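Fatty acid CoA ligase (Marinactinospora thermotolerans, PDB 6SQ8) belongs to the ANL superfamily of AMP-binding enzymes, with a large AMP-binding domain followed by a smaller C-terminal domain. Local coordinates at residues Y6-R9 and V10-I14; R32-V35 and R36-H40; L101-P105 and S106-R110; G206-L209 and A210-T213; V243-A246 and P247-Y251. All coordinates share one frame; numbering follows the deposited sequence.

Contact 1: residues Y6-R9 and V10-I14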
loop_
_atom_site.group_PDB
_atom_site.type_symbol
_atom_site.label_atom_id
_atom_site.label_comp_id
_atom_site.label_asym_id
_atom_site.label_seq_id
_atom_site.Cartn_x
_atom_site.Cartn_y
_atom_site.Cartn_z
ATOM N N TYR A 6 2.014 -6.817 20.748
ATOM C CA TYR A 6 2.491 -6.663 19.366
ATOM C C TYR A 6 3.941 -6.157 19.345
ATOM O O TYR A 6 4.821 -6.836 18.817
ATOM C CB TYR A 6 1.588 -5.746 18.531
ATOM C CG TYR A 6 2.121 -5.522 17.137
ATOM C CD1 TYR A 6 2.327 -6.595 16.280
ATOM C CD2 TYR A 6 2.473 -4.259 16.690
ATOM C CE1 TYR A 6 2.867 -6.424 15.016
ATOM C CE2 TYR A 6 3.004 -4.067 15.426
ATOM C CZ TYR A 6 3.212 -5.154 14.592
ATOM O OH TYR A 6 3.727 -4.982 13.343
ATOM N N ALA A 7 4.176 -4.979 19.918
ATOM C CA ALA A 7 5.515 -4.408 19.967
ATOM C C ALA A 7 6.503 -5.443 20.513
ATOM O O ALA A 7 7.601 -5.598 19.984
ATOM C CB ALA A 7 5.519 -3.143 20.797
ATOM N N ARG A 8 6.105 -6.162 21.566
ATOM C CA ARG A 8 6.961 -7.174 22.195
ATOM C C ARG A 8 7.222 -8.305 21.194
ATOM O O ARG A 8 8.326 -8.814 21.137
ATOM C CB ARG A 8 6.345 -7.717 23.498
ATOM C CG ARG A 8 7.302 -8.526 24.377
ATOM C CD ARG A 8 6.634 -9.343 25.481
ATOM N NE ARG A 8 6.251 -10.703 25.076
ATOM C CZ ARG A 8 6.808 -11.821 25.539
ATOM N NH1 ARG A 8 7.860 -11.758 26.343
ATOM N NH2 ARG A 8 6.278 -13.004 25.241
ATOM N N ARG A 9 6.196 -8.695 20.422
ATOM C CA ARG A 9 6.337 -9.775 19.429
ATOM C C ARG A 9 7.436 -9.422 18.433
ATOM O O ARG A 9 8.249 -10.288 18.054
ATOM C CB ARG A 9 5.039 -10.043 18.663
ATOM C CG ARG A 9 5.117 -11.239 17.720
ATOM C CD ARG A 9 3.867 -11.363 16.874
ATOM N NE ARG A 9 3.976 -12.435 15.888
ATOM C CZ ARG A 9 2.942 -12.994 15.280
ATOM N NH1 ARG A 9 1.720 -12.499 15.431
ATOM N NH2 ARG A 9 3.139 -14.064 14.536
ATOM N N VAL A 10 7.442 -8.155 18.007
ATOM C CA VAL A 10 8.386 -7.693 17.016
ATOM C C VAL A 10 9.782 -7.693 17.649
ATOM O O VAL A 10 10.694 -8.323 17.126
ATOM C CB VAL A 10 7.994 -6.310 16.475
ATOM C CG1 VAL A 10 9.009 -5.830 15.461
ATOM C CG2 VAL A 10 6.575 -6.285 15.890
ATOM N N MET A 11 9.914 -7.021 18.798
ATOM C CA MET A 11 11.154 -6.980 19.567
ATOM C C MET A 11 11.712 -8.396 19.767
ATOM O O MET A 11 12.906 -8.651 19.572
ATOM C CB MET A 11 10.910 -6.336 20.934
ATOM C CG MET A 11 10.698 -4.839 20.876
ATOM S SD MET A 11 12.141 -3.934 20.255
ATOM C CE MET A 11 13.481 -4.521 21.302
ATOM N N ASP A 12 10.827 -9.315 20.157
ATOM C CA ASP A 12 11.189 -10.670 20.536
ATOM C C ASP A 12 11.831 -11.383 19.342
ATOM O O ASP A 12 12.708 -12.218 19.520
ATOM C CB ASP A 12 9.966 -11.448 21.043
ATOM C CG ASP A 12 10.188 -12.236 22.336
ATOM O OD1 ASP A 12 10.820 -11.674 23.273
ATOM O OD2 ASP A 12 9.731 -13.417 22.405
ATOM N N GLY A 13 11.375 -11.057 18.129
ATOM C CA GLY A 13 11.765 -11.760 16.901
ATOM C C GLY A 13 13.149 -11.363 16.401
ATOM O O GLY A 13 13.806 -12.156 15.750
ATOM N N ILE A 14 13.586 -10.140 16.715
ATOM C CA ILE A 14 14.763 -9.500 16.091
ATOM C C ILE A 14 15.982 -10.421 16.186
ATOM O O ILE A 14 16.361 -10.839 17.277
ATOM C CB ILE A 14 15.039 -8.135 16.746
ATOM C CG1 ILE A 14 13.850 -7.188 16.562
ATOM C CG2 ILE A 14 16.324 -7.524 16.216
ATOM C CD1 ILE A 14 13.974 -5.876 17.315
#
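Val10 sits one helical turn after Tyr6 and meets it twice. Its backbone N donates to Tyr6 O at 3.0 Å. Its methyl CG2 lies over one face of the tyrosine ring, a CH-pi contact with CG2 4.0 Å from the Tyr6 ring centroid. The methyl is displaced toward the CE1-CZ side, so it meets the phenol end of the ring. Tyr6 allows this because its CG is anti to the backbone N (chi1 177°), which swings the ring alongside the next turn.

Met11 N bonds to Ala7 O. Its side chain then bends at chi2 and chi3, and its end leads away from residues 6-9. Asp12 N bonds to Arg8 O at 2.7 Å. The Asp12 carboxylate stands over one face of the Arg8 guanidinium, with Arg8 NH1 and Asp12 OD1 4.3 Å apart. No N-H points at that oxygen, so any attraction is probably electrostatic only. Gly13 N reaches Arg9 O weakly, at 3.2 Å.

Helix 5-13 packs against several others. On helix 175-189, Arg9 hydrogen-bonds to Ser179 OG and forms a salt bridge with Asp183. Val10 and Met11 touch Leu68 of helix 61-72. Tyr6 OH bonds to Gln211 OE1 of helix 205-215, and probably also to Glu208.

Contact 2: residues R32-V35 and R36-H40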
loop_
_atom_site.group_PDB
_atom_site.type_symbol
_atom_site.label_atom_id
_atom_site.label_comp_id
_atom_site.label_asym_id
_atom_site.label_seq_id
_atom_site.Cartn_x
_atom_site.Cartn_y
_atom_site.Cartn_z
ATOM N N ARG A 32 17.819 -3.020 18.953
ATOM C CA ARG A 32 17.139 -3.204 20.241
ATOM C C ARG A 32 17.504 -2.034 21.162
ATOM O O ARG A 32 16.609 -1.384 21.734
ATOM C CB ARG A 32 17.529 -4.540 20.882
ATOM C CG ARG A 32 16.878 -5.772 20.275
ATOM C CD ARG A 32 17.649 -7.020 20.692
ATOM N NE ARG A 32 17.130 -8.273 20.152
ATOM C CZ ARG A 32 15.948 -8.799 20.482
ATOM N NH1 ARG A 32 15.202 -8.215 21.408
ATOM N NH2 ARG A 32 15.500 -9.884 19.862
ATOM N N HIS A 33 18.815 -1.750 21.237
ATOM C CA HIS A 33 19.353 -0.650 22.016
ATOM C C HIS A 33 18.661 0.678 21.635
ATOM O O HIS A 33 18.270 1.456 22.513
ATOM C CB HIS A 33 20.887 -0.595 21.873
ATOM C CG HIS A 33 21.506 0.557 22.606
ATOM N ND1 HIS A 33 21.586 1.840 22.061
ATOM C CD2 HIS A 33 22.044 0.644 23.848
ATOM C CE1 HIS A 33 22.154 2.651 22.935
ATOM N NE2 HIS A 33 22.439 1.941 24.038
ATOM N N GLN A 34 18.499 0.930 20.331
ATOM C CA GLN A 34 17.917 2.191 19.848
ATOM C C GLN A 34 16.440 2.307 20.236
ATOM O O GLN A 34 15.951 3.402 20.482
ATOM C CB GLN A 34 18.103 2.332 18.341
ATOM C CG GLN A 34 19.192 3.340 18.018
ATOM C CD GLN A 34 18.680 4.754 17.935
ATOM O OE1 GLN A 34 17.496 5.006 17.731
ATOM N NE2 GLN A 34 19.588 5.703 18.076
ATOM N N VAL A 35 15.734 1.177 20.273
ATOM C CA VAL A 35 14.336 1.191 20.643
ATOM C C VAL A 35 14.234 1.614 22.112
ATOM O O VAL A 35 13.398 2.460 22.465
ATOM C CB VAL A 35 13.655 -0.166 20.392
ATOM C CG1 VAL A 35 12.215 -0.158 20.893
ATOM C CG2 VAL A 35 13.698 -0.548 18.921
ATOM N N ARG A 36 15.093 1.015 22.945
ATOM C CA ARG A 36 15.121 1.281 24.381
ATOM C C ARG A 36 15.377 2.779 24.607
ATOM O O ARG A 36 14.651 3.454 25.359
ATOM C CB ARG A 36 16.220 0.461 25.063
ATOM C CG ARG A 36 16.041 -1.047 25.036
ATOM C CD ARG A 36 17.167 -1.700 25.804
ATOM N NE ARG A 36 17.414 -3.053 25.341
ATOM C CZ ARG A 36 18.596 -3.517 24.958
ATOM N NH1 ARG A 36 19.643 -2.710 24.974
ATOM N NH2 ARG A 36 18.737 -4.796 24.612
ATOM N N LEU A 37 16.405 3.279 23.917
ATOM C CA LEU A 37 16.825 4.664 23.978
ATOM C C LEU A 37 15.664 5.604 23.626
ATOM O O LEU A 37 15.310 6.488 24.400
ATOM C CB LEU A 37 17.996 4.839 23.008
ATOM C CG LEU A 37 18.827 6.111 23.204
ATOM C CD1 LEU A 37 20.295 5.830 22.894
ATOM C CD2 LEU A 37 18.301 7.268 22.363
ATOM N N LEU A 38 15.076 5.398 22.446
ATOM C CA LEU A 38 14.028 6.258 21.940
ATOM C C LEU A 38 12.786 6.145 22.826
ATOM O O LEU A 38 12.090 7.138 23.042
ATOM C CB LEU A 38 13.694 5.833 20.508
ATOM C CG LEU A 38 14.761 6.110 19.463
ATOM C CD1 LEU A 38 14.373 5.509 18.143
ATOM C CD2 LEU A 38 14.939 7.589 19.278
ATOM N N ALA A 39 12.506 4.925 23.301
ATOM C CA ALA A 39 11.369 4.675 24.167
ATOM C C ALA A 39 11.497 5.528 25.437
ATOM O O ALA A 39 10.596 6.281 25.775
ATOM C CB ALA A 39 11.283 3.209 24.490
ATOM N N HIS A 40 12.646 5.408 26.103
ATOM C CA HIS A 40 12.940 6.174 27.319
ATOM C C HIS A 40 12.822 7.690 27.053
ATOM O O HIS A 40 12.143 8.405 27.781
ATOM C CB HIS A 40 14.315 5.772 27.864
ATOM C CG HIS A 40 14.651 6.451 29.148
ATOM N ND1 HIS A 40 15.300 7.681 29.212
ATOM C CD2 HIS A 40 14.453 6.054 30.423
ATOM C CE1 HIS A 40 15.477 8.011 30.475
ATOM N NE2 HIS A 40 14.951 7.041 31.233
#
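Arg36 lays its guanidinium back along the preceding turn, with one face over the backbone of Arg32 and His33. Arg36 NH2 comes within 3.9 Å of Arg32 CB, and Arg36 NH1 approaches His33 CA at 3.6 Å. The flat group thus rests on the helix surface, and this is packing of a flat group on the backbone. The first torsion starts the route: CG lies beside the backbone N (chi1 -65°). The chain then runs extended to NE, which carries the group toward the N-terminal end of the helix.

His33 and Leu37 form the next pair. Leu37 CD1 meets His33 CE1 at 3.7 Å, approaching the imidazole obliquely. Both side chains start on the carbonyl side of their CA atoms.

Gln34 bends at chi2, and its amide end turns toward Leu38. Gln34 OE1 lies 3.2 Å from Leu38 CD1. Ala39 has its methyl beside Val35 O.

Four regular backbone bonds run beneath these side chains. Arg36 N donates to Arg32 O at 3.1 Å. Leu37 N, Leu38 N and Ala39 N follow in the same i to i+4 pattern, the last bonding to Val35 O at 2.8 Å.

Helix 28-44 has one side turned inward. Leu38 packs on Ala65 and Ala69 of helix 61-72, and Gln34 touches Trp61 and Arg62 there. Arg32 and Val35 meet Met11 of helix 5-13.

Contact 3: residues L101-P105 and S106-R110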
loop_
_atom_site.group_PDB
_atom_site.type_symbol
_atom_site.label_atom_id
_atom_site.label_comp_id
_atom_site.label_asym_id
_atom_site.label_seq_id
_atom_site.Cartn_x
_atom_site.Cartn_y
_atom_site.Cartn_z
ATOM N N LEU A 101 5.755 15.652 17.660
ATOM C CA LEU A 101 6.256 15.483 16.298
ATOM C C LEU A 101 7.734 15.113 16.384
ATOM O O LEU A 101 8.512 15.899 16.835
ATOM C CB LEU A 101 6.065 16.784 15.520
ATOM C CG LEU A 101 6.744 16.815 14.155
ATOM C CD1 LEU A 101 5.990 15.950 13.146
ATOM C CD2 LEU A 101 6.872 18.248 13.649
ATOM N N VAL A 102 8.080 13.893 15.985
ATOM C CA VAL A 102 9.458 13.456 15.879
ATOM C C VAL A 102 9.836 13.519 14.404
ATOM O O VAL A 102 9.085 13.030 13.571
ATOM C CB VAL A 102 9.648 12.042 16.446
ATOM C CG1 VAL A 102 11.101 11.594 16.365
ATOM C CG2 VAL A 102 9.144 11.946 17.869
ATOM N N PHE A 103 10.973 14.150 14.090
ATOM C CA PHE A 103 11.397 14.290 12.699
ATOM C C PHE A 103 12.907 14.089 12.578
ATOM O O PHE A 103 13.628 14.123 13.563
ATOM C CB PHE A 103 10.953 15.641 12.134
ATOM C CG PHE A 103 11.690 16.834 12.683
ATOM C CD1 PHE A 103 11.277 17.448 13.851
ATOM C CD2 PHE A 103 12.787 17.352 12.024
ATOM C CE1 PHE A 103 11.965 18.533 14.364
ATOM C CE2 PHE A 103 13.468 18.441 12.537
ATOM C CZ PHE A 103 13.053 19.028 13.705
ATOM N N GLU A 104 13.347 13.836 11.345
ATOM C CA GLU A 104 14.766 13.633 11.029
ATOM C C GLU A 104 15.343 14.942 10.487
ATOM O O GLU A 104 14.622 15.723 9.877
ATOM C CB GLU A 104 14.947 12.492 10.024
ATOM C CG GLU A 104 14.778 11.112 10.616
ATOM C CD GLU A 104 15.014 9.970 9.631
ATOM O OE1 GLU A 104 14.685 10.134 8.426
ATOM O OE2 GLU A 104 15.534 8.919 10.071
ATOM N N PRO A 105 16.656 15.216 10.688
ATOM C CA PRO A 105 17.296 16.425 10.167
ATOM C C PRO A 105 16.987 16.687 8.690
ATOM O O PRO A 105 16.620 17.802 8.346
ATOM C CB PRO A 105 18.790 16.136 10.342
ATOM C CG PRO A 105 18.849 15.218 11.547
ATOM C CD PRO A 105 17.600 14.372 11.442
ATOM N N SER A 106 17.082 15.643 7.859
ATOM C CA SER A 106 16.958 15.756 6.405
ATOM C C SER A 106 15.626 16.395 5.982
ATOM O O SER A 106 15.514 16.839 4.853
ATOM C CB SER A 106 17.157 14.416 5.743
ATOM O OG SER A 106 16.039 13.561 5.955
ATOM N N VAL A 107 14.629 16.456 6.875
ATOM C CA VAL A 107 13.282 16.973 6.523
ATOM C C VAL A 107 12.859 18.088 7.489
ATOM O O VAL A 107 11.669 18.351 7.637
ATOM C CB VAL A 107 12.243 15.832 6.481
ATOM C CG1 VAL A 107 12.528 14.856 5.342
ATOM C CG2 VAL A 107 12.155 15.090 7.808
ATOM N N GLU A 108 13.842 18.766 8.099
ATOM C CA GLU A 108 13.627 19.901 9.017
ATOM C C GLU A 108 12.833 21.012 8.313
ATOM O O GLU A 108 11.965 21.633 8.908
ATOM C CB GLU A 108 14.966 20.436 9.526
ATOM C CG GLU A 108 14.818 21.524 10.572
ATOM C CD GLU A 108 16.137 21.967 11.177
ATOM O OE1 GLU A 108 17.203 21.584 10.633
ATOM O OE2 GLU A 108 16.095 22.695 12.190
ATOM N N ALA A 109 13.134 21.257 7.039
ATOM C CA ALA A 109 12.420 22.241 6.245
ATOM C C ALA A 109 10.911 21.994 6.350
ATOM O O ALA A 109 10.153 22.898 6.675
ATOM C CB ALA A 109 12.887 22.199 4.806
ATOM N N ARG A 110 10.499 20.750 6.086
ATOM C CA ARG A 110 9.088 20.372 6.106
ATOM C C ARG A 110 8.548 20.425 7.542
ATOM O O ARG A 110 7.401 20.799 7.757
ATOM C CB ARG A 110 8.896 18.994 5.468
ATOM C CG ARG A 110 7.465 18.484 5.516
ATOM C CD ARG A 110 6.430 19.423 4.905
ATOM N NE ARG A 110 6.592 19.577 3.468
ATOM C CZ ARG A 110 5.997 18.817 2.549
ATOM N NH1 ARG A 110 5.163 17.856 2.910
ATOM N NH2 ARG A 110 6.252 19.015 1.268
#
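Phe103 ends the strand and meets Glu108, at the start of the helix. Phe103 CE2 lies 3.8 Å from Glu108 CA and 3.9 Å from Glu108 CG. The ring approaches obliquely, and its plane stands 36° from that of the carboxylate. Phe103 CG sits between its backbone N and carbonyl carbon (chi1 71°), which holds the ring on the side of the chain where the helix begins.

Glu104 contributes its backbone. Glu104 O accepts from Val107 N at 3.1 Å. Val107 CG2 also packs near this oxygen, at 3.3 Å from Glu104 O. The Glu104 carboxylate is hydrogen-bonded to Thr60 OG1 and Ala58 N.

Pro105 O accepts from Glu108 N at 3.0 Å. These two i to i+3 bonds wind the chain through a short turn from strand to helix. Val107 occupies the N-cap position. The extended side chain of Glu108 carries its OE2 to Ser130 N and Arg131 N, which both hydrogen-bond to it.

The contact is the first connection of a beta-alpha-beta unit made of strand 98-103, helix 108-117 and strand 122-125. Strand 98-103 lies between strands 52-56 and 122-125 in a parallel sheet. Phe103 touches Leu56 and Val123 on those neighbours and Ala111 on the helix; Val107 also packs on Leu56.

Contact 4: residues G206-L209 and A210-T213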
loop_
_atom_site.group_PDB
_atom_site.type_symbol
_atom_site.label_atom_id
_atom_site.label_comp_id
_atom_site.label_asym_id
_atom_site.label_seq_id
_atom_site.Cartn_x
_atom_site.Cartn_y
_atom_site.Cartn_z
ATOM N N GLY A 206 5.280 -0.052 3.961
ATOM C CA GLY A 206 6.722 -0.328 4.092
ATOM C C GLY A 206 7.143 -0.590 5.526
ATOM O O GLY A 206 7.899 -1.512 5.804
ATOM N N GLY A 207 6.647 0.246 6.439
ATOM C CA GLY A 207 6.975 0.166 7.844
ATOM C C GLY A 207 6.391 -1.064 8.529
ATOM O O GLY A 207 7.018 -1.583 9.466
ATOM N N GLU A 208 5.195 -1.506 8.100
ATOM C CA GLU A 208 4.585 -2.727 8.608
ATOM C C GLU A 208 5.365 -3.945 8.096
ATOM O O GLU A 208 5.563 -4.910 8.831
ATOM C CB GLU A 208 3.103 -2.827 8.235
ATOM C CG GLU A 208 2.447 -4.147 8.662
ATOM C CD GLU A 208 2.390 -4.406 10.172
ATOM O OE1 GLU A 208 2.245 -3.420 10.957
ATOM O OE2 GLU A 208 2.487 -5.597 10.582
ATOM N N LEU A 209 5.812 -3.902 6.838
ATOM C CA LEU A 209 6.565 -5.014 6.276
ATOM C C LEU A 209 7.903 -5.142 7.012
ATOM O O LEU A 209 8.405 -6.257 7.199
ATOM C CB LEU A 209 6.784 -4.817 4.772
ATOM C CG LEU A 209 5.535 -4.913 3.895
ATOM C CD1 LEU A 209 5.838 -4.492 2.474
ATOM C CD2 LEU A 209 4.946 -6.309 3.905
ATOM N N ALA A 210 8.489 -4.009 7.408
ATOM C CA ALA A 210 9.729 -4.029 8.154
ATOM C C ALA A 210 9.500 -4.757 9.486
ATOM O O ALA A 210 10.316 -5.586 9.905
ATOM C CB ALA A 210 10.231 -2.622 8.360
ATOM N N GLN A 211 8.373 -4.446 10.135
ATOM C CA GLN A 211 8.028 -5.069 11.422
ATOM C C GLN A 211 7.791 -6.575 11.239
ATOM O O GLN A 211 8.300 -7.366 12.034
ATOM C CB GLN A 211 6.843 -4.352 12.072
ATOM C CG GLN A 211 7.258 -3.037 12.715
ATOM C CD GLN A 211 6.194 -2.375 13.551
ATOM O OE1 GLN A 211 4.988 -2.588 13.370
ATOM N NE2 GLN A 211 6.656 -1.508 14.438
ATOM N N CYS A 212 7.051 -6.964 10.187
ATOM C CA CYS A 212 6.861 -8.372 9.856
ATOM C C CYS A 212 8.221 -9.055 9.672
ATOM O O CYS A 212 8.446 -10.145 10.148
ATOM C CB CYS A 212 6.020 -8.529 8.601
ATOM S SG CYS A 212 4.299 -8.045 8.858
ATOM N N THR A 213 9.131 -8.385 8.973
ATOM C CA THR A 213 10.447 -8.923 8.670
ATOM C C THR A 213 11.228 -9.131 9.971
ATOM O O THR A 213 11.837 -10.198 10.177
ATOM C CB THR A 213 11.191 -8.024 7.681
ATOM O OG1 THR A 213 10.367 -8.002 6.520
ATOM C CG2 THR A 213 12.584 -8.505 7.343
#
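Glu208 directs CG away from its backbone N (chi1 176°) and then bends at chi2 (63°), which brings its carboxylate alongside the next helical turn. Cys212 starts differently, with SG beside its own backbone N (chi1 -69°). The two ends meet, with Glu208 OE2 3.5 Å from Cys212 SG. The Gln211 side chain is extended beyond CG. Its amide crosses the Glu208 carboxylate at about a right angle. Glu208 OE1 and Gln211 OE1 stay 3.7 Å apart, an approach and no more.

The Thr213 hydroxyl turns back along the helix, and OG1 donates to Leu209 O at 2.7 Å. Thr213 N donates to the same Leu209 O at 2.9 Å. The two donors come from opposite faces of the carbonyl plane, so Leu209 O is gripped twice.

The remaining backbone bonds are regular. Ala210 N bonds to Gly206 O, and Gln211 N to Gly207 O at 3.2 Å. Cys212 N bonds to Glu208 O at 2.9 Å.

This helix links strands 195-198 and 219-222 in a beta-alpha-beta unit, and all eight residues are buried. Tyr6 and Gln71 bind the two ends of the Gln211 amide, which fixes its rotation. The Glu208 side chain lies about 5 Å from the bound 1-ethanoyl-9H-pyrido[3,4-b]indole-3-carboxylic acid. Buried polar groups thus lie near the ligand, and the second bond on Leu209 O ties the threonine hydroxyl into the helix.

Contact 5: residues V243-A246 and P247-Y251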
loop_
_atom_site.group_PDB
_atom_site.type_symbol
_atom_site.label_atom_id
_atom_site.label_comp_id
_atom_site.label_asym_id
_atom_site.label_seq_id
_atom_site.Cartn_x
_atom_site.Cartn_y
_atom_site.Cartn_z
ATOM N N VAL A 243 11.021 -8.585 -1.918
ATOM C CA VAL A 243 10.947 -7.172 -2.221
ATOM C C VAL A 243 9.475 -6.828 -2.455
ATOM O O VAL A 243 8.719 -7.656 -2.920
ATOM C CB VAL A 243 11.815 -6.802 -3.435
ATOM C CG1 VAL A 243 11.409 -7.566 -4.668
ATOM C CG2 VAL A 243 11.766 -5.315 -3.730
ATOM N N PHE A 244 9.102 -5.595 -2.119
ATOM C CA PHE A 244 7.792 -5.084 -2.415
ATOM C C PHE A 244 7.915 -3.869 -3.335
ATOM O O PHE A 244 8.682 -2.959 -3.035
ATOM C CB PHE A 244 7.031 -4.693 -1.152
ATOM C CG PHE A 244 5.554 -4.478 -1.391
ATOM C CD1 PHE A 244 5.090 -3.334 -2.016
ATOM C CD2 PHE A 244 4.629 -5.433 -1.005
ATOM C CE1 PHE A 244 3.732 -3.157 -2.240
ATOM C CE2 PHE A 244 3.276 -5.260 -1.241
ATOM C CZ PHE A 244 2.830 -4.125 -1.863
ATOM N N LEU A 245 7.125 -3.887 -4.421
ATOM C CA LEU A 245 7.129 -2.892 -5.479
ATOM C C LEU A 245 5.699 -2.447 -5.777
ATOM O O LEU A 245 4.756 -3.254 -5.680
ATOM C CB LEU A 245 7.717 -3.522 -6.741
ATOM C CG LEU A 245 9.125 -4.063 -6.612
ATOM C CD1 LEU A 245 9.510 -4.790 -7.884
ATOM C CD2 LEU A 245 10.090 -2.941 -6.324
ATOM N N ALA A 246 5.557 -1.169 -6.156
ATOM C CA ALA A 246 4.367 -0.696 -6.850
ATOM C C ALA A 246 4.331 -1.367 -8.216
ATOM O O ALA A 246 5.381 -1.675 -8.776
ATOM C CB ALA A 246 4.380 0.805 -6.993
ATOM N N PRO A 247 3.137 -1.644 -8.783
ATOM C CA PRO A 247 3.058 -2.327 -10.072
ATOM C C PRO A 247 3.932 -1.704 -11.166
ATOM O O PRO A 247 4.607 -2.441 -11.874
ATOM C CB PRO A 247 1.565 -2.238 -10.396
ATOM C CG PRO A 247 0.899 -2.250 -9.037
ATOM C CD PRO A 247 1.813 -1.391 -8.194
ATOM N N ASN A 248 3.941 -0.372 -11.282
ATOM C CA ASN A 248 4.719 0.284 -12.334
ATOM C C ASN A 248 6.208 -0.048 -12.160
ATOM O O ASN A 248 6.930 -0.176 -13.142
ATOM C CB ASN A 248 4.526 1.800 -12.354
ATOM C CG ASN A 248 3.199 2.244 -12.948
ATOM O OD1 ASN A 248 2.559 1.542 -13.729
ATOM N ND2 ASN A 248 2.742 3.426 -12.575
ATOM N N TRP A 249 6.646 -0.182 -10.907
ATOM C CA TRP A 249 8.035 -0.505 -10.586
ATOM C C TRP A 249 8.358 -1.937 -11.030
ATOM O O TRP A 249 9.453 -2.221 -11.494
ATOM C CB TRP A 249 8.336 -0.320 -9.090
ATOM C CG TRP A 249 8.071 1.046 -8.546
ATOM C CD1 TRP A 249 7.647 2.146 -9.234
ATOM C CD2 TRP A 249 8.217 1.465 -7.178
ATOM N NE1 TRP A 249 7.505 3.213 -8.386
ATOM C CE2 TRP A 249 7.855 2.827 -7.120
ATOM C CE3 TRP A 249 8.603 0.823 -5.999
ATOM C CZ2 TRP A 249 7.879 3.553 -5.932
ATOM C CZ3 TRP A 249 8.627 1.544 -4.829
ATOM C CH2 TRP A 249 8.261 2.887 -4.794
ATOM N N LEU A 250 7.401 -2.844 -10.843
ATOM C CA LEU A 250 7.554 -4.188 -11.312
ATOM C C LEU A 250 7.877 -4.145 -12.799
ATOM O O LEU A 250 8.850 -4.744 -13.238
ATOM C CB LEU A 250 6.266 -4.978 -11.089
ATOM C CG LEU A 250 6.295 -6.376 -11.686
ATOM C CD1 LEU A 250 7.400 -7.216 -11.057
ATOM C CD2 LEU A 250 4.955 -7.053 -11.538
ATOM N N TYR A 251 7.044 -3.432 -13.560
ATOM C CA TYR A 251 7.201 -3.412 -15.009
ATOM C C TYR A 251 8.586 -2.843 -15.352
ATOM O O TYR A 251 9.286 -3.426 -16.176
ATOM C CB TYR A 251 6.063 -2.660 -15.719
ATOM C CG TYR A 251 4.662 -2.903 -15.210
ATOM C CD1 TYR A 251 4.225 -4.153 -14.792
ATOM C CD2 TYR A 251 3.757 -1.853 -15.161
ATOM C CE1 TYR A 251 2.932 -4.344 -14.319
ATOM C CE2 TYR A 251 2.461 -2.030 -14.700
ATOM C CZ TYR A 251 2.043 -3.277 -14.274
ATOM O OH TYR A 251 0.762 -3.400 -13.812
#
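Ala246 O takes two backbone donors from the first turn of the helix. Leu250 N bonds to it at 3.1 Å. Trp249 N lies at 2.9 Å from Ala246 O, but that bond is weak. Ala246 holds the N-cap position, and Pro247 follows as the first residue of the helix.

The Ala246 methyl lies over one face of the Trp249 indole. Ala246 CB is 3.9 Å from the centroid of the five-membered ring and only 8° off its normal, a well-centred CH-pi contact. Trp249 places CG beside its backbone N (chi1 -57°), which folds the indole back over the end of the strand. Leu245 completes the apolar cluster. Leu245 CB meets Trp249 CB at 4.0 Å, and Leu245 CD1 packs on Leu250 CA at the same distance. Beyond this contact, Phe226 stacks on the Trp249 ring.

Strand 242-245 and helix 247-255 open a beta-alpha-beta unit that continues into strand 269-273. The two short segments make an angle of 109°, so the chain turns sharply at Ala246. Phe244, on the strand, lines the pocket of the bound 1-ethanoyl-9H-pyrido[3,4-b]indole-3-carboxylic acid, and the Pro247 side chain lies about 6 Å from AMP.

All five contacts are local. Contacts 1, 2 and 4 lie within single helices, whereas contacts 3 and 5 turn from a strand into a helix. Contact 4 is wholly buried; the others are partly buried, and contact 2 lies farthest from the chain centre. Contacts 1 and 2 touch through Arg32 NH2 and Ile14 O. Contacts 1 and 4 meet where Tyr6 OH lies near both Gln211 and Glu208. Contacts 4 and 5 join through Leu209 and Phe244, closer to the ligands. Contacts 1 and 2 carry exposed or partly exposed arginines. Contact 4 keeps its polar groups buried, and contact 5 joins apolar packing to backbone bonds on Ala246 O. Contact 3 belongs to a separate parallel sheet.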